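Local structure of alpha-L-rhamnosidase (Streptomyces avermitilis, 3W5M) at residues S124-A127 and P128-E131; C982-P985 and P986-A990. The protein hydrolyses terminal, non-reducing alpha-L-rhamnose residues from alpha-L-rhamnosides, including citrus flavonoids and gum arabic, and binds L-rhamnose through a calcium-dependent carbohydrate-binding module. All coordinates share one frame; numbering follows the deposited sequence.

Contact 1 of 2, residues S124-A127 and P128-E131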
loop_
_atom_site.group_PDB
_atom_site.type_symbol
_atom_site.label_atom_id
_atom_site.label_comp_id
_atom_site.label_asym_id
_atom_site.label_seq_id
_atom_site.Cartn_x
_atom_site.Cartn_y
_atom_site.Cartn_z
ATOM N N SER A 124 5.309 -19.696 16.865
ATOM C CA SER A 124 6.116 -19.724 15.635
ATOM C C SER A 124 6.406 -21.174 15.279
ATOM O O SER A 124 6.412 -22.029 16.164
ATOM C CB SER A 124 7.458 -19.054 15.879
ATOM O OG SER A 124 7.377 -17.646 15.869
ATOM N N ALA A 125 6.688 -21.448 14.002
ATOM C CA ALA A 125 7.258 -22.748 13.628
ATOM C C ALA A 125 8.663 -22.863 14.256
ATOM O O ALA A 125 9.322 -21.837 14.464
ATOM C CB ALA A 125 7.342 -22.877 12.118
ATOM N N PRO A 126 9.116 -24.098 14.573
ATOM C CA PRO A 126 10.425 -24.271 15.220
ATOM C C PRO A 126 11.603 -23.996 14.274
ATOM O O PRO A 126 11.396 -23.860 13.056
ATOM C CB PRO A 126 10.383 -25.741 15.658
ATOM C CG PRO A 126 9.547 -26.388 14.603
ATOM C CD PRO A 126 8.452 -25.399 14.348
ATOM N N ALA A 127 12.816 -23.924 14.830
ATOM C CA ALA A 127 14.024 -23.503 14.102
ATOM C C ALA A 127 14.330 -24.261 12.792
ATOM O O ALA A 127 14.735 -23.633 11.813
ATOM C CB ALA A 127 15.245 -23.498 15.027
ATOM N N PRO A 128 14.127 -25.593 12.767
ATOM C CA PRO A 128 14.351 -26.331 11.520
ATOM C C PRO A 128 13.474 -25.844 10.337
ATOM O O PRO A 128 13.820 -26.076 9.173
ATOM C CB PRO A 128 13.974 -27.776 11.894
ATOM C CG PRO A 128 14.145 -27.868 13.368
ATOM C CD PRO A 128 13.906 -26.490 13.925
ATOM N N LEU A 129 12.355 -25.181 10.638
ATOM C CA LEU A 129 11.403 -24.730 9.613
ATOM C C LEU A 129 11.518 -23.224 9.292
ATOM O O LEU A 129 11.110 -22.781 8.220
ATOM C CB LEU A 129 9.960 -25.109 10.008
ATOM C CG LEU A 129 9.641 -26.601 10.212
ATOM C CD1 LEU A 129 8.155 -26.786 10.559
ATOM C CD2 LEU A 129 10.020 -27.437 8.992
ATOM N N THR A 130 12.080 -22.454 10.215
ATOM C CA THR A 130 12.130 -21.004 10.047
ATOM C C THR A 130 13.552 -20.481 9.832
ATOM O O THR A 130 13.740 -19.294 9.551
ATOM C CB THR A 130 11.549 -20.271 11.261
ATOM O OG1 THR A 130 12.271 -20.646 12.448
ATOM C CG2 THR A 130 10.074 -20.581 11.423
ATOM N N GLU A 131 14.556 -21.331 10.028
ATOM C CA GLU A 131 15.924 -20.908 9.754
ATOM C C GLU A 131 16.491 -21.672 8.577
ATOM O O GLU A 131 16.305 -22.877 8.463
ATOM C CB GLU A 131 16.826 -21.086 10.970
ATOM C CG GLU A 131 16.981 -19.818 11.785
ATOM C CD GLU A 131 15.799 -19.580 12.700
ATOM O OE1 GLU A 131 15.816 -20.115 13.833
ATOM O OE2 GLU A 131 14.864 -18.842 12.290
#
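Thr130 turns its methyl back onto Ala125, with Thr130 CG2 3.6 Å from Ala125 CB, and the packed side of the bend lies here. Leu129 adds its CB to the same methyl of Ala125, while its CD1 lies alongside the ring of Pro126, 4.0 Å from Pro126 CD. The two side chains run the same way, toward Ala423 and Leu459, so this apolar face is covered by strands 422-424 and 459-463 of the sheet that strand 123-124 edges. A small residue suits position 125, whose methyl is held between the helix and Ala423; Ala125 O is buried beside Thr130 CG2 without a hydrogen-bond partner in the model. The chain winds into a single helical turn, residues 127-130, with Pro126 at the N-cap. Pro126 O accepts a bond from Leu129 N at 2.9 Å and a weak one from Thr130 N. Ala127 O closes the turn by taking Glu131 N at 2.9 Å. Proline is well placed at 128, since the first turn of a helix asks for no N-H there. The outer side is open to solvent: Ala127 and Pro128 are exposed, and Ala127 CB lies against Pro128 CD, 3.5 Å away, and Glu131 OE1, 3.6 Å away. With chi1 at 58°, Thr130 OG1 sits between its own backbone N and carbonyl carbon and donates to Glu131 OE2 at 3.2 Å, coming from above the carboxylate plane. Replacing Thr130 by an alanine removes both branches, which would probably open a gap over Ala125 CB and deprive Glu131 OE2 of its hydroxyl donor. Arg396 forms a salt bridge with the same carboxylate oxygen, Glu131 OE2, the glutamate chain being bent at chi2.

Contact 2 of 2, residues C982-P985 and P986-A990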
loop_
_atom_site.group_PDB
_atom_site.type_symbol
_atom_site.label_atom_id
_atom_site.label_comp_id
_atom_site.label_asym_id
_atom_site.label_seq_id
_atom_site.Cartn_x
_atom_site.Cartn_y
_atom_site.Cartn_z
ATOM N N CYS A 982 -28.947 18.371 -11.527
ATOM C CA CYS A 982 -28.151 17.897 -10.415
ATOM C C CYS A 982 -29.036 17.288 -9.367
ATOM O O CYS A 982 -30.256 17.495 -9.358
ATOM C CB CYS A 982 -27.249 19.013 -9.854
ATOM S SG CYS A 982 -28.106 20.483 -9.249
ATOM N N SER A 983 -28.418 16.485 -8.511
ATOM C CA SER A 983 -29.105 15.833 -7.411
ATOM C C SER A 983 -28.287 16.161 -6.167
ATOM O O SER A 983 -27.074 15.953 -6.148
ATOM C CB SER A 983 -29.221 14.323 -7.668
ATOM O OG SER A 983 -29.944 13.672 -6.635
ATOM N N VAL A 984 -28.958 16.731 -5.166
ATOM C CA VAL A 984 -28.350 17.229 -3.930
ATOM C C VAL A 984 -29.077 16.531 -2.781
ATOM O O VAL A 984 -30.310 16.541 -2.731
ATOM C CB VAL A 984 -28.510 18.769 -3.806
ATOM C CG1 VAL A 984 -27.991 19.282 -2.472
ATOM C CG2 VAL A 984 -27.777 19.471 -4.940
ATOM N N PRO A 985 -28.341 15.874 -1.871
ATOM C CA PRO A 985 -29.047 15.068 -0.869
ATOM C C PRO A 985 -29.700 15.854 0.278
ATOM O O PRO A 985 -29.221 16.934 0.675
ATOM C CB PRO A 985 -27.947 14.143 -0.305
ATOM C CG PRO A 985 -26.670 14.787 -0.668
ATOM C CD PRO A 985 -26.892 15.605 -1.891
ATOM N N PRO A 986 -30.773 15.293 0.845
ATOM C CA PRO A 986 -31.427 15.903 2.008
ATOM C C PRO A 986 -30.419 16.249 3.107
ATOM O O PRO A 986 -29.432 15.519 3.306
ATOM C CB PRO A 986 -32.379 14.810 2.460
ATOM C CG PRO A 986 -32.730 14.092 1.206
ATOM C CD PRO A 986 -31.470 14.074 0.401
ATOM N N ASN A 987 -30.658 17.380 3.774
ATOM C CA ASN A 987 -29.808 17.878 4.858
ATOM C C ASN A 987 -28.516 18.503 4.349
ATOM O O ASN A 987 -27.575 18.717 5.114
ATOM C CB ASN A 987 -29.550 16.811 5.975
ATOM C CG ASN A 987 -29.366 17.453 7.339
ATOM O OD1 ASN A 987 -30.030 18.448 7.640
ATOM N ND2 ASN A 987 -28.461 16.925 8.154
ATOM N N THR A 988 -28.460 18.788 3.054
ATOM C CA THR A 988 -27.352 19.574 2.494
ATOM C C THR A 988 -27.966 20.642 1.598
ATOM O O THR A 988 -29.157 20.572 1.278
ATOM C CB THR A 988 -26.299 18.705 1.726
ATOM O OG1 THR A 988 -26.769 18.381 0.422
ATOM C CG2 THR A 988 -25.971 17.427 2.473
ATOM N N THR A 989 -27.176 21.639 1.228
ATOM C CA THR A 989 -27.616 22.654 0.273
ATOM C C THR A 989 -26.566 22.796 -0.824
ATOM O O THR A 989 -25.487 22.193 -0.745
ATOM C CB THR A 989 -27.769 24.024 0.943
ATOM O OG1 THR A 989 -26.498 24.403 1.485
ATOM C CG2 THR A 989 -28.844 24.005 2.036
ATOM N N ALA A 990 -26.871 23.592 -1.844
ATOM C CA ALA A 990 -25.925 23.827 -2.927
ATOM C C ALA A 990 -25.914 25.287 -3.349
ATOM O O ALA A 990 -26.911 25.995 -3.195
ATOM C CB ALA A 990 -26.264 22.956 -4.110
#
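Pro985 and Thr988 are the two ends of a type II beta turn, which carries the chain from strand 977-984 in one sheet to strand 989-995 in another sheet of the C-terminal beta-sandwich. Pro985, the residue most deeply enclosed by the turn, gives it both a carbonyl and a ring. Its O receives two bonds from Thr988: a weak one from Thr988 N, and one from Thr988 OG1 at 2.9 Å that arrives in the carbonyl plane, on a lone pair, at a C=O...O angle of 138°. The hydroxyl can reach back because chi1 of 79° sets OG1 between the backbone N and carbonyl carbon of Thr988. Threonine thus reinforces the customary turn bond with a side-chain one, and its methyl is left to face Pro985 CG, 4.2 Å from Thr988 CG2. The proline ring in turn lies on His964 and Val967.

The corner residues fit the turn type. Pro986 has the polyproline-like backbone wanted at the second position, and Pro985 CB abuts its ring at Pro986 CD, 3.6 Å away. Asn987 takes the positive phi of the third position, which asparagine tolerates better than most residues. Its CB is directed away from residues 982-985, and the amide bonds Asp68 O and Ser70 OG through ND2 and Gln40 N through OD1, docking the corner against the N-terminal immunoglobulin-like domain.

Val984 fills the inner side, where a branched apolar residue can serve two neighbours. Its two methyls divide the work: CG1, anti to the backbone N (chi1 175°), rests against Thr988 OG1 at 3.3 Å, whereas the other reaches the facing strand, with Val984 CG2 3.9 Å from Ala990 CB.

Overall arrangement
Contacts 1 and 2, a one-turn helix and a beta turn, belong to distant parts of the six-domain chain, on opposite sides of its centre: their own centres are 59 Å apart, and their nearest atoms remain about 50 Å from each other. The centre of contact 1 lies about 28 Å, and that of contact 2 about 34 Å, from the chain's centre. Contact 1 leaves the edge of a sheet, after which the chain goes on to the CBM67 module with its calcium ligands Asp179, Asn180, Asn228 and Pro233. Contact 2 comes after the catalytic residues assigned as Glu636 and Glu895. Neither lies at the rhamnose or calcium sites.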